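Local coordinates for protein thiamine pyrophosphokinase (Bacillus subtilis, PDB 3LM8) that transfers a pyrophosphate group from ATP to thiamine, producing thiamine diphosphate and AMP in thiamine salvage, at residues 31-36 against 57-62; 71-76 against 86-91; 127-130 against 135-138; 155-160 against 167-172. The protein carries 1 engineered substitution. All coordinates share one frame; numbering follows the deposited sequence.

How the interactions relate
The four contacts follow one another along the chain, from the catalytic part of the kinase to the vitamin B1-binding part. Interactions 1 and 2, with centres about 17 Å apart, do not touch, though helix 57-66 of the first leads directly to strand 71-73 of the second. Interaction 2 touches interaction 3 where Leu90 CD2 meets Ile127 CD1 at 4.0 Å. Interaction 3, near the centre of the chain, meets interaction 4 through Met138 SE and Phe160 CD2, also 4.0 Å apart. Interactions 2, 3 and 4 all involve the long mixed sheet. Interaction 4 adjoins bound thiamine, about 4 Å from the side chain of Leu169, whereas the centre of interaction 1 is about 39 Å from that of interaction 4.

Interaction 1 (31-36 against 57-62); sequences VDKGTV and EQERRR
Lys33 and Glu59 meet in a salt bridge between segments 31-36 and 57-62. One carboxylate oxygen does most of the work: Glu59 OE1 lies 2.7 Å from Lys33 NZ, while Glu59 OE2 stands back at 3.6 Å from the same nitrogen. The two side chains cross at about a right angle. The glutamate reaches over as an extended rod, straight beyond CG (chi2 169°), and the lysine curls to meet it, bent at both chi2 and chi3. A long, flexible lysine suits this place because its CB does not point straight at the partner and the chain must turn to deliver its charge. Beside the bridge, Val36 points toward helix 57-66 and brings CG1 to 4.1 Å from Glu59 OE1, so that a compact branched side chain lies against the carboxylate.

Further out, Glu59 OE2 accepts a hydrogen bond from the backbone N of Thr56, just before the helix, a link resembling the one made by the glutamate of a capping box. The carboxylate is thus gripped from two sources, which limits its rotation. A glutamine here would probably leave the ammonium group of Lys33 without its opposite charge. Val36 also packs on Ile55 and Ile63, and Lys33 touches Ser54, so the polar bridge borders an apolar seam between the helices. The side chain of Lys33 is about 10 Å from a bound magnesium ion. Helix 33-41 follows strand 26-31, and the contact joins it to helix 57-66 at the surface of the Rossmann-like alpha/beta part of the kinase, where helices flank parallel strands.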
loop_
_atom_site.group_PDB
_atom_site.type_symbol
_atom_site.label_atom_id
_atom_site.label_comp_id
_atom_site.label_asym_id
_atom_site.label_seq_id
_atom_site.Cartn_x
_atom_site.Cartn_y
_atom_site.Cartn_z
ATOM N N VAL A 31 -11.297 7.326 1.461
ATOM C CA VAL A 31 -12.117 6.160 1.772
ATOM C C VAL A 31 -12.399 6.197 3.264
ATOM O O VAL A 31 -11.480 6.275 4.066
ATOM C CB VAL A 31 -11.367 4.834 1.404
ATOM C CG1 VAL A 31 -12.000 3.650 2.106
ATOM C CG2 VAL A 31 -11.382 4.617 -0.118
ATOM N N ASP A 32 -13.673 6.165 3.634
ATOM C CA ASP A 32 -14.057 6.198 5.041
ATOM C C ASP A 32 -13.456 7.420 5.715
ATOM O O ASP A 32 -13.269 8.443 5.070
ATOM C CB ASP A 32 -13.575 4.925 5.741
ATOM C CG ASP A 32 -14.068 4.820 7.181
ATOM O OD1 ASP A 32 -15.290 4.987 7.408
ATOM O OD2 ASP A 32 -13.233 4.564 8.080
ATOM N N LYS A 33 -13.157 7.305 7.011
ATOM C CA LYS A 33 -12.559 8.396 7.788
ATOM C C LYS A 33 -11.403 9.019 7.009
ATOM O O LYS A 33 -11.045 10.184 7.217
ATOM C CB LYS A 33 -12.029 7.868 9.120
ATOM C CG LYS A 33 -13.087 7.621 10.167
ATOM C CD LYS A 33 -13.398 8.905 10.923
ATOM C CE LYS A 33 -12.200 9.369 11.740
ATOM N NZ LYS A 33 -12.413 10.709 12.352
ATOM N N GLY A 34 -10.836 8.222 6.105
ATOM C CA GLY A 34 -9.719 8.663 5.297
ATOM C C GLY A 34 -9.936 9.983 4.603
ATOM O O GLY A 34 -9.028 10.814 4.571
ATOM N N THR A 35 -11.115 10.192 4.025
ATOM C CA THR A 35 -11.343 11.465 3.367
ATOM C C THR A 35 -11.260 12.573 4.419
ATOM O O THR A 35 -10.817 13.675 4.125
ATOM C CB THR A 35 -12.698 11.514 2.598
ATOM O OG1 THR A 35 -13.403 12.708 2.960
ATOM C CG2 THR A 35 -13.540 10.292 2.881
ATOM N N VAL A 36 -11.661 12.272 5.650
ATOM C CA VAL A 36 -11.565 13.255 6.727
ATOM C C VAL A 36 -10.078 13.580 6.933
ATOM O O VAL A 36 -9.694 14.744 7.039
ATOM C CB VAL A 36 -12.163 12.711 8.067
ATOM C CG1 VAL A 36 -11.657 13.531 9.248
ATOM C CG2 VAL A 36 -13.697 12.764 8.026
ATOM N N GLU A 57 -20.932 13.868 12.999
ATOM C CA GLU A 57 -21.882 14.905 12.615
ATOM C C GLU A 57 -21.134 16.129 12.102
ATOM O O GLU A 57 -21.301 16.536 10.952
ATOM C CB GLU A 57 -22.731 15.286 13.833
ATOM C CG GLU A 57 -21.975 15.178 15.174
ATOM C CD GLU A 57 -22.408 13.973 16.012
ATOM O OE1 GLU A 57 -23.590 13.943 16.408
ATOM O OE2 GLU A 57 -21.583 13.066 16.275
ATOM N N GLN A 58 -20.308 16.709 12.964
ATOM C CA GLN A 58 -19.532 17.880 12.587
ATOM C C GLN A 58 -18.651 17.522 11.384
ATOM O O GLN A 58 -18.655 18.217 10.368
ATOM C CB GLN A 58 -18.660 18.327 13.764
ATOM C CG GLN A 58 -18.282 19.805 13.743
ATOM C CD GLN A 58 -19.453 20.715 14.071
ATOM O OE1 GLN A 58 -20.513 20.632 13.450
ATOM N NE2 GLN A 58 -19.264 21.595 15.048
ATOM N N GLU A 59 -17.915 16.421 11.503
ATOM C CA GLU A 59 -17.021 15.959 10.443
ATOM C C GLU A 59 -17.673 15.968 9.070
ATOM O O GLU A 59 -17.018 16.276 8.072
ATOM C CB GLU A 59 -16.487 14.547 10.767
ATOM C CG GLU A 59 -15.211 14.538 11.631
ATOM C CD GLU A 59 -14.832 13.156 12.182
ATOM O OE1 GLU A 59 -13.725 13.025 12.753
ATOM O OE2 GLU A 59 -15.632 12.203 12.057
ATOM N N ARG A 60 -18.957 15.635 9.012
ATOM C CA ARG A 60 -19.661 15.602 7.734
ATOM C C ARG A 60 -19.870 17.043 7.275
ATOM O O ARG A 60 -19.608 17.390 6.115
ATOM C CB ARG A 60 -21.009 14.878 7.884
ATOM C CG ARG A 60 -21.557 14.251 6.592
ATOM C CD ARG A 60 -22.925 13.599 6.820
ATOM N NE ARG A 60 -23.401 12.810 5.679
ATOM C CZ ARG A 60 -23.587 13.285 4.447
ATOM N NH1 ARG A 60 -24.024 12.482 3.482
ATOM N NH2 ARG A 60 -23.331 14.560 4.171
ATOM N N ARG A 61 -20.331 17.887 8.191
ATOM C CA ARG A 61 -20.546 19.285 7.859
ATOM C C ARG A 61 -19.241 19.890 7.367
ATOM O O ARG A 61 -19.199 20.546 6.326
ATOM C CB ARG A 61 -21.039 20.055 9.078
ATOM C CG ARG A 61 -22.425 19.658 9.548
ATOM C CD ARG A 61 -23.099 20.868 10.155
ATOM N NE ARG A 61 -22.166 21.603 11.004
ATOM C CZ ARG A 61 -22.375 22.830 11.465
ATOM N NH1 ARG A 61 -21.463 23.412 12.232
ATOM N NH2 ARG A 61 -23.492 23.479 11.155
ATOM N N ARG A 62 -18.177 19.655 8.125
ATOM C CA ARG A 62 -16.857 20.163 7.786
ATOM C C ARG A 62 -16.451 19.728 6.380
ATOM O O ARG A 62 -15.861 20.506 5.631
ATOM C CB ARG A 62 -15.837 19.672 8.814
ATOM C CG ARG A 62 -14.490 20.362 8.749
ATOM C CD ARG A 62 -13.713 20.130 10.038
ATOM N NE ARG A 62 -14.405 20.701 11.194
ATOM C CZ ARG A 62 -14.018 20.542 12.457
ATOM N NH1 ARG A 62 -12.940 19.823 12.742
ATOM N NH2 ARG A 62 -14.711 21.102 13.439
#

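Interaction 2 (71-76 against 86-91); sequences HVYQAE and LDWALE
Tyr73 and Trp88 bring two aromatic groups together at a slant, with planes 57° apart and the centroid of the tyrosine ring 5.7 Å from that of the five-membered indole ring. The geometry is neither a stack nor an edge-to-face pair. The nearest atoms are polar ones, Tyr73 OH and Trp88 NE1, yet at 4.3 Å they are too far apart for a hydrogen bond, and the contact is one of loose packing. On one side of the tyrosine ring the model puts the imidazole of His71, but those two rings are set too close in the model, so the details of that approach are doubtful. Phe49 supplies the aromatic link between the pair, its ring nearly parallel to that of Tyr73 and edge-to-face with Trp88, while Lys92 adds a cation-pi contact that places a positive charge beside the large polarisable indole.

With CG anti to the backbone N (chi1 -174°), the Trp88 indole is carried off the helix toward the strand. Tyr73 CA and Trp88 CA are 10.1 Å apart, a separation that large aromatic side chains can span from both sides.

Strand 71-73 is the outermost strand at this end of the mixed sheet, where backbone hydrogen bonds join Tyr73 to Ala48 and Gly50. The chain then enters helix 81-92, which packs through Leu86, Ala89 and Leu90 on Ile97 of strand 96-100, completing a beta-alpha-beta crossover that passes strands 47-49, 26-31 and 3-7.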
loop_
_atom_site.group_PDB
_atom_site.type_symbol
_atom_site.label_atom_id
_atom_site.label_comp_id
_atom_site.label_asym_id
_atom_site.label_seq_id
_atom_site.Cartn_x
_atom_site.Cartn_y
_atom_site.Cartn_z
ATOM N N HIS A 71 -18.195 13.964 -4.735
ATOM C CA HIS A 71 -19.082 12.829 -4.911
ATOM C C HIS A 71 -18.597 11.661 -4.056
ATOM O O HIS A 71 -17.399 11.408 -3.973
ATOM C CB HIS A 71 -19.120 12.368 -6.355
ATOM C CG HIS A 71 -20.034 11.207 -6.565
ATOM N ND1 HIS A 71 -19.722 10.150 -7.390
ATOM C CD2 HIS A 71 -21.239 10.918 -6.018
ATOM C CE1 HIS A 71 -20.694 9.256 -7.340
ATOM N NE2 HIS A 71 -21.626 9.699 -6.515
ATOM N N VAL A 72 -19.534 10.941 -3.446
ATOM C CA VAL A 72 -19.201 9.803 -2.596
ATOM C C VAL A 72 -19.863 8.522 -3.094
ATOM O O VAL A 72 -21.092 8.431 -3.112
ATOM C CB VAL A 72 -19.670 10.050 -1.152
ATOM C CG1 VAL A 72 -19.245 8.893 -0.266
ATOM C CG2 VAL A 72 -19.115 11.370 -0.646
ATOM N N TYR A 73 -19.052 7.541 -3.492
ATOM C CA TYR A 73 -19.572 6.263 -3.979
ATOM C C TYR A 73 -19.781 5.310 -2.813
ATOM O O TYR A 73 -18.858 5.045 -2.053
ATOM C CB TYR A 73 -18.609 5.614 -4.968
ATOM C CG TYR A 73 -18.389 6.381 -6.247
ATOM C CD1 TYR A 73 -17.729 7.609 -6.238
ATOM C CD2 TYR A 73 -18.823 5.874 -7.470
ATOM C CE1 TYR A 73 -17.502 8.317 -7.410
ATOM C CE2 TYR A 73 -18.601 6.577 -8.656
ATOM C CZ TYR A 73 -17.940 7.801 -8.615
ATOM O OH TYR A 73 -17.733 8.529 -9.766
ATOM N N GLN A 74 -20.987 4.770 -2.679
ATOM C CA GLN A 74 -21.257 3.872 -1.570
ATOM C C GLN A 74 -20.913 2.434 -1.903
ATOM O O GLN A 74 -20.895 2.043 -3.074
ATOM C CB GLN A 74 -22.724 3.978 -1.155
ATOM C CG GLN A 74 -22.923 4.210 0.340
ATOM C CD GLN A 74 -22.437 3.044 1.201
ATOM O OE1 GLN A 74 -21.235 2.742 1.264
ATOM N NE2 GLN A 74 -23.378 2.383 1.874
ATOM N N ALA A 75 -20.635 1.655 -0.862
ATOM C CA ALA A 75 -20.285 0.245 -1.005
ATOM C C ALA A 75 -21.530 -0.639 -0.962
ATOM O O ALA A 75 -22.639 -0.144 -0.753
ATOM C CB ALA A 75 -19.322 -0.161 0.105
ATOM N N GLU A 76 -21.341 -1.946 -1.151
ATOM C CA GLU A 76 -22.451 -2.901 -1.140
ATOM C C GLU A 76 -22.362 -3.912 0.012
ATOM O O GLU A 76 -22.867 -5.027 -0.109
ATOM C CB GLU A 76 -22.515 -3.675 -2.466
ATOM C CG GLU A 76 -21.960 -2.939 -3.677
ATOM C CD GLU A 76 -22.582 -1.576 -3.879
ATOM O OE1 GLU A 76 -23.812 -1.508 -4.097
ATOM O OE2 GLU A 76 -21.840 -0.571 -3.819
ATOM N N LEU A 86 -10.294 0.773 -4.963
ATOM C CA LEU A 86 -9.205 0.212 -5.750
ATOM C C LEU A 86 -9.621 -0.116 -7.187
ATOM O O LEU A 86 -8.846 0.101 -8.119
ATOM C CB LEU A 86 -8.644 -1.030 -5.066
ATOM C CG LEU A 86 -7.325 -1.539 -5.655
ATOM C CD1 LEU A 86 -6.272 -0.426 -5.622
ATOM C CD2 LEU A 86 -6.868 -2.769 -4.867
ATOM N N ASP A 87 -10.836 -0.629 -7.373
ATOM C CA ASP A 87 -11.329 -0.934 -8.718
ATOM C C ASP A 87 -11.385 0.347 -9.547
ATOM O O ASP A 87 -11.025 0.363 -10.720
ATOM C CB ASP A 87 -12.737 -1.539 -8.672
ATOM C CG ASP A 87 -12.751 -2.964 -8.166
ATOM O OD1 ASP A 87 -11.777 -3.698 -8.417
ATOM O OD2 ASP A 87 -13.748 -3.359 -7.530
ATOM N N TRP A 88 -11.860 1.418 -8.925
ATOM C CA TRP A 88 -11.972 2.717 -9.580
ATOM C C TRP A 88 -10.594 3.186 -10.039
ATOM O O TRP A 88 -10.440 3.726 -11.139
ATOM C CB TRP A 88 -12.556 3.733 -8.601
ATOM C CG TRP A 88 -12.840 5.071 -9.200
ATOM C CD1 TRP A 88 -14.005 5.481 -9.775
ATOM C CD2 TRP A 88 -11.934 6.175 -9.297
ATOM N NE1 TRP A 88 -13.884 6.773 -10.224
ATOM C CE2 TRP A 88 -12.621 7.223 -9.944
ATOM C CE3 TRP A 88 -10.608 6.378 -8.901
ATOM C CZ2 TRP A 88 -12.026 8.461 -10.207
ATOM C CZ3 TRP A 88 -10.017 7.611 -9.164
ATOM C CH2 TRP A 88 -10.727 8.635 -9.813
ATOM N N ALA A 89 -9.598 2.980 -9.180
ATOM C CA ALA A 89 -8.228 3.384 -9.473
ATOM C C ALA A 89 -7.529 2.476 -10.499
ATOM O O ALA A 89 -6.837 2.973 -11.394
ATOM C CB ALA A 89 -7.428 3.446 -8.185
ATOM N N LEU A 90 -7.703 1.159 -10.374
ATOM C CA LEU A 90 -7.090 0.234 -11.328
ATOM C C LEU A 90 -7.657 0.529 -12.710
ATOM O O LEU A 90 -6.950 0.487 -13.714
ATOM C CB LEU A 90 -7.367 -1.228 -10.946
ATOM C CG LEU A 90 -6.601 -1.755 -9.723
ATOM C CD1 LEU A 90 -7.007 -3.176 -9.419
ATOM C CD2 LEU A 90 -5.114 -1.685 -9.983
ATOM N N GLU A 91 -8.938 0.852 -12.761
ATOM C CA GLU A 91 -9.558 1.164 -14.035
ATOM C C GLU A 91 -8.826 2.354 -14.673
ATOM O O GLU A 91 -8.393 2.280 -15.827
ATOM C CB GLU A 91 -11.040 1.469 -13.821
ATOM C CG GLU A 91 -11.855 1.637 -15.082
ATOM C CD GLU A 91 -11.814 3.050 -15.625
ATOM O OE1 GLU A 91 -11.986 3.991 -14.821
ATOM O OE2 GLU A 91 -11.627 3.220 -16.852
#

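Interaction 3 (127-130 against 135-138); sequences IRLI and HIQM
Arg128 runs alongside the partner strand and meets three of its residues in turn. Its CB is 4.2 Å from Ile136 O, and CG stays near the same carbonyl. With CG turned away from the backbone N (chi1 167°), the chain carries CD past the imidazole of His135, 4.2 Å above the ring plane and offset toward the rim. A bend at chi3 then swings the guanidinium toward Gln137. Its NH2 comes to 3.3 Å from Gln137 OE1, but the angle is too poor for a hydrogen bond, and the two flat groups stand 88° apart. NH1 is held instead by Gln98 OE1 on the neighbouring strand. A long arginine suits this site because its methylenes can line the sheet while its charged end reaches polar groups.

The strands form an antiparallel beta hairpin, 126-131 and 134-139, through which the parallel part of the mixed sheet passes into its antiparallel part. Leu129 and Ile136 are a hydrogen-bonded pair, joined by Leu129 N to Ile136 O and Ile136 N to Leu129 O, both 2.9 Å. Their branched side chains pack together on the face toward helix 107-122, each touching Leu117. A water bridges Ile127 O and the backbone N of Met138, which is a selenomethionine.

On the other face, in the non-hydrogen-bonded pair, Ile130 CG2 lies 3.5 Å from both His135 CD2 and His135 NE2. With an alanine in place of Ile130, the His135 ring would probably lose most of its apolar support and be freer to turn. His135 also touches Lys152, and Ile130 packs on Tyr21.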
loop_
_atom_site.group_PDB
_atom_site.type_symbol
_atom_site.label_atom_id
_atom_site.label_comp_id
_atom_site.label_asym_id
_atom_site.label_seq_id
_atom_site.Cartn_x
_atom_site.Cartn_y
_atom_site.Cartn_z
ATOM N N ILE A 127 1.197 -1.425 -6.892
ATOM C CA ILE A 127 0.331 -1.044 -5.782
ATOM C C ILE A 127 1.165 -1.128 -4.514
ATOM O O ILE A 127 1.509 -2.213 -4.051
ATOM C CB ILE A 127 -0.862 -2.005 -5.668
ATOM C CG1 ILE A 127 -1.599 -2.074 -7.013
ATOM C CG2 ILE A 127 -1.795 -1.552 -4.547
ATOM C CD1 ILE A 127 -2.797 -3.007 -7.013
ATOM N N ARG A 128 1.502 0.019 -3.955
ATOM C CA ARG A 128 2.327 0.057 -2.751
ATOM C C ARG A 128 1.487 0.469 -1.556
ATOM O O ARG A 128 0.710 1.413 -1.656
ATOM C CB ARG A 128 3.475 1.056 -2.964
ATOM C CG ARG A 128 4.223 1.430 -1.711
ATOM C CD ARG A 128 5.305 2.472 -1.983
ATOM N NE ARG A 128 6.388 1.956 -2.814
ATOM C CZ ARG A 128 6.601 2.314 -4.075
ATOM N NH1 ARG A 128 5.808 3.196 -4.669
ATOM N NH2 ARG A 128 7.613 1.786 -4.746
ATOM N N LEU A 129 1.613 -0.243 -0.438
ATOM C CA LEU A 129 0.853 0.124 0.764
ATOM C C LEU A 129 1.817 0.900 1.635
ATOM O O LEU A 129 2.975 0.520 1.752
ATOM C CB LEU A 129 0.366 -1.103 1.538
ATOM C CG LEU A 129 -0.296 -2.288 0.824
ATOM C CD1 LEU A 129 -0.766 -3.267 1.901
ATOM C CD2 LEU A 129 -1.467 -1.838 -0.055
ATOM N N ILE A 130 1.349 1.978 2.253
ATOM C CA ILE A 130 2.237 2.789 3.084
ATOM C C ILE A 130 1.682 3.272 4.421
ATOM O O ILE A 130 0.536 3.724 4.512
ATOM C CB ILE A 130 2.674 4.062 2.352
ATOM C CG1 ILE A 130 3.237 3.724 0.973
ATOM C CG2 ILE A 130 3.689 4.812 3.208
ATOM C CD1 ILE A 130 3.597 4.952 0.168
ATOM N N HIS A 135 6.399 -0.165 4.008
ATOM C CA HIS A 135 6.062 -0.079 2.596
ATOM C C HIS A 135 5.885 -1.523 2.154
ATOM O O HIS A 135 6.831 -2.304 2.134
ATOM C CB HIS A 135 7.190 0.568 1.791
ATOM C CG HIS A 135 7.259 2.056 1.926
ATOM N ND1 HIS A 135 8.163 2.824 1.225
ATOM C CD2 HIS A 135 6.535 2.919 2.677
ATOM C CE1 HIS A 135 7.991 4.096 1.538
ATOM N NE2 HIS A 135 7.009 4.181 2.418
ATOM N N ILE A 136 4.664 -1.888 1.811
ATOM C CA ILE A 136 4.409 -3.252 1.396
ATOM C C ILE A 136 4.135 -3.304 -0.090
ATOM O O ILE A 136 3.467 -2.420 -0.637
ATOM C CB ILE A 136 3.205 -3.834 2.161
ATOM C CG1 ILE A 136 3.503 -3.796 3.651
ATOM C CG2 ILE A 136 2.949 -5.275 1.726
ATOM C CD1 ILE A 136 2.303 -3.883 4.491
ATOM N N GLN A 137 4.652 -4.340 -0.741
ATOM C CA GLN A 137 4.460 -4.509 -2.175
ATOM C C GLN A 137 4.593 -5.971 -2.552
ATOM O O GLN A 137 5.420 -6.701 -2.004
ATOM C CB GLN A 137 5.486 -3.689 -2.951
ATOM C CG GLN A 137 4.919 -2.925 -4.122
ATOM C CD GLN A 137 5.997 -2.186 -4.901
ATOM O OE1 GLN A 137 6.685 -1.311 -4.363
ATOM N NE2 GLN A 137 6.152 -2.537 -6.176
HETATM N N MSE A 138 3.757 -6.396 -3.486
HETATM C CA MSE A 138 3.773 -7.768 -3.948
HETATM C C MSE A 138 4.319 -7.825 -5.356
HETATM O O MSE A 138 4.107 -6.914 -6.149
HETATM C CB MSE A 138 2.364 -8.354 -3.918
HETATM C CG MSE A 138 2.008 -9.035 -2.608
HETATM SE SE MSE A 138 0.328 -9.991 -2.701
HETATM C CE MSE A 138 0.227 -10.301 -4.609
HETATM O O HOH W 1 1.666 -4.666 -4.759
#

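Interaction 4 (155-160 against 167-172); sequences ISFIPF and LTLTGF
Phe157 and Phe172 dominate the contact, reaching toward each other from opposite directions between two sheets. Phe172 CE1 comes to 3.6 Å from Phe157 CE2, at the edge of the Phe157 ring and near its plane. The planes are inclined at 44° and the centroids are 5.9 Å apart, too oblique for a stack or a T-shaped pair. In Phe157, chi1 of -71° sets CG opposite the carbonyl carbon and sends the ring out from strand 154-159 to the partner segment.

Two aliphatic residues finish the packing. Leu169 slides past Phe157 in the opposite direction, its CD2 3.6 Å from Phe157 CE2, while Ile155 CG2 sits at the edge of the Phe172 ring, 4.0 Å from Phe172 CE1. Phenylalanine suits the two main positions because wide, flat, wholly apolar rings can span the 11.9 Å between Phe157 CA and Phe172 CA, and the branched aliphatic groups fit beside them. Gly171 turns the chain ahead of Phe172 at positive phi (98°), where a side chain would be jammed against the preceding carbonyl oxygen.

The side chain of Leu169 lies about 4 Å from bound thiamine. Phe157 and Ile155 are hydrogen-bonded through their backbones to the pocket residues Cys188 and Asn191 respectively, so the packing adjoins the vitamin site. Strand 154-159 is the edge strand at this end of the mixed sheet, next to 207-212, where Phe157 rests on Leu207 and Met209; facing it, strand 167-170 lies between 197-202 and 176-181 in the four-stranded antiparallel sheet, and Phe200 meets both Phe157 and Leu169.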
loop_
_atom_site.group_PDB
_atom_site.type_symbol
_atom_site.label_atom_id
_atom_site.label_comp_id
_atom_site.label_asym_id
_atom_site.label_seq_id
_atom_site.Cartn_x
_atom_site.Cartn_y
_atom_site.Cartn_z
ATOM N N ILE A 155 14.453 -4.774 4.920
ATOM C CA ILE A 155 13.746 -5.195 3.721
ATOM C C ILE A 155 13.470 -6.664 3.943
ATOM O O ILE A 155 14.410 -7.448 3.975
ATOM C CB ILE A 155 14.650 -5.088 2.488
ATOM C CG1 ILE A 155 15.004 -3.630 2.225
ATOM C CG2 ILE A 155 13.986 -5.743 1.282
ATOM C CD1 ILE A 155 16.381 -3.465 1.616
ATOM N N SER A 156 12.202 -7.034 4.105
ATOM C CA SER A 156 11.835 -8.428 4.318
ATOM C C SER A 156 11.071 -8.982 3.122
ATOM O O SER A 156 10.371 -8.251 2.429
ATOM C CB SER A 156 10.972 -8.557 5.570
ATOM O OG SER A 156 11.672 -8.112 6.718
ATOM N N PHE A 157 11.204 -10.278 2.881
ATOM C CA PHE A 157 10.503 -10.918 1.770
ATOM C C PHE A 157 9.672 -12.063 2.319
ATOM O O PHE A 157 10.146 -12.847 3.135
ATOM C CB PHE A 157 11.492 -11.466 0.742
ATOM C CG PHE A 157 12.198 -10.404 -0.057
ATOM C CD1 PHE A 157 11.504 -9.630 -0.977
ATOM C CD2 PHE A 157 13.565 -10.199 0.094
ATOM C CE1 PHE A 157 12.157 -8.671 -1.742
ATOM C CE2 PHE A 157 14.229 -9.245 -0.660
ATOM C CZ PHE A 157 13.527 -8.478 -1.582
ATOM N N ILE A 158 8.426 -12.162 1.875
ATOM C CA ILE A 158 7.563 -13.230 2.350
ATOM C C ILE A 158 6.760 -13.848 1.219
ATOM O O ILE A 158 6.097 -13.145 0.457
ATOM C CB ILE A 158 6.604 -12.703 3.423
ATOM C CG1 ILE A 158 7.413 -12.007 4.516
ATOM C CG2 ILE A 158 5.795 -13.847 4.003
ATOM C CD1 ILE A 158 6.580 -11.303 5.533
ATOM N N PRO A 159 6.818 -15.180 1.094
ATOM C CA PRO A 159 6.091 -15.911 0.047
ATOM C C PRO A 159 4.598 -15.702 0.260
ATOM O O PRO A 159 4.164 -15.544 1.402
ATOM C CB PRO A 159 6.490 -17.372 0.287
ATOM C CG PRO A 159 7.808 -17.276 1.048
ATOM C CD PRO A 159 7.577 -16.097 1.963
ATOM N N PHE A 160 3.814 -15.709 -0.818
ATOM C CA PHE A 160 2.373 -15.514 -0.685
ATOM C C PHE A 160 1.505 -16.733 -0.999
ATOM O O PHE A 160 1.253 -17.554 -0.123
ATOM C CB PHE A 160 1.906 -14.328 -1.532
ATOM C CG PHE A 160 0.478 -13.929 -1.271
ATOM C CD1 PHE A 160 -0.554 -14.400 -2.079
ATOM C CD2 PHE A 160 0.163 -13.099 -0.198
ATOM C CE1 PHE A 160 -1.881 -14.048 -1.821
ATOM C CE2 PHE A 160 -1.159 -12.743 0.070
ATOM C CZ PHE A 160 -2.182 -13.218 -0.744
ATOM N N LEU A 167 14.874 -17.895 -5.991
ATOM C CA LEU A 167 15.003 -16.544 -5.463
ATOM C C LEU A 167 16.470 -16.171 -5.335
ATOM O O LEU A 167 17.249 -16.894 -4.712
ATOM C CB LEU A 167 14.342 -16.435 -4.082
ATOM C CG LEU A 167 14.507 -15.089 -3.350
ATOM C CD1 LEU A 167 13.905 -13.973 -4.184
ATOM C CD2 LEU A 167 13.820 -15.134 -1.990
ATOM N N THR A 168 16.838 -15.041 -5.924
ATOM C CA THR A 168 18.206 -14.552 -5.871
ATOM C C THR A 168 18.233 -13.140 -5.313
ATOM O O THR A 168 17.461 -12.280 -5.734
ATOM C CB THR A 168 18.847 -14.549 -7.269
ATOM O OG1 THR A 168 19.059 -15.902 -7.696
ATOM C CG2 THR A 168 20.176 -13.792 -7.248
ATOM N N LEU A 169 19.123 -12.909 -4.361
ATOM C CA LEU A 169 19.255 -11.598 -3.739
ATOM C C LEU A 169 20.679 -11.077 -3.915
ATOM O O LEU A 169 21.647 -11.789 -3.653
ATOM C CB LEU A 169 18.908 -11.695 -2.252
ATOM C CG LEU A 169 17.521 -12.256 -1.954
ATOM C CD1 LEU A 169 17.348 -12.396 -0.459
ATOM C CD2 LEU A 169 16.455 -11.344 -2.523
ATOM N N THR A 170 20.804 -9.832 -4.351
ATOM C CA THR A 170 22.114 -9.243 -4.576
ATOM C C THR A 170 22.169 -7.817 -4.084
ATOM O O THR A 170 21.338 -6.994 -4.465
ATOM C CB THR A 170 22.461 -9.246 -6.064
ATOM O OG1 THR A 170 22.437 -10.592 -6.552
ATOM C CG2 THR A 170 23.845 -8.649 -6.285
ATOM N N GLY A 171 23.171 -7.522 -3.261
ATOM C CA GLY A 171 23.318 -6.191 -2.699
ATOM C C GLY A 171 22.718 -6.223 -1.307
ATOM O O GLY A 171 22.506 -5.189 -0.661
ATOM N N PHE A 172 22.451 -7.435 -0.839
ATOM C CA PHE A 172 21.851 -7.633 0.470
ATOM C C PHE A 172 22.826 -8.194 1.505
ATOM O O PHE A 172 23.761 -8.929 1.175
ATOM C CB PHE A 172 20.634 -8.568 0.351
ATOM C CG PHE A 172 19.499 -7.994 -0.447
ATOM C CD1 PHE A 172 18.285 -7.702 0.159
ATOM C CD2 PHE A 172 19.643 -7.745 -1.808
ATOM C CE1 PHE A 172 17.226 -7.170 -0.578
ATOM C CE2 PHE A 172 18.590 -7.213 -2.555
ATOM C CZ PHE A 172 17.383 -6.926 -1.939
#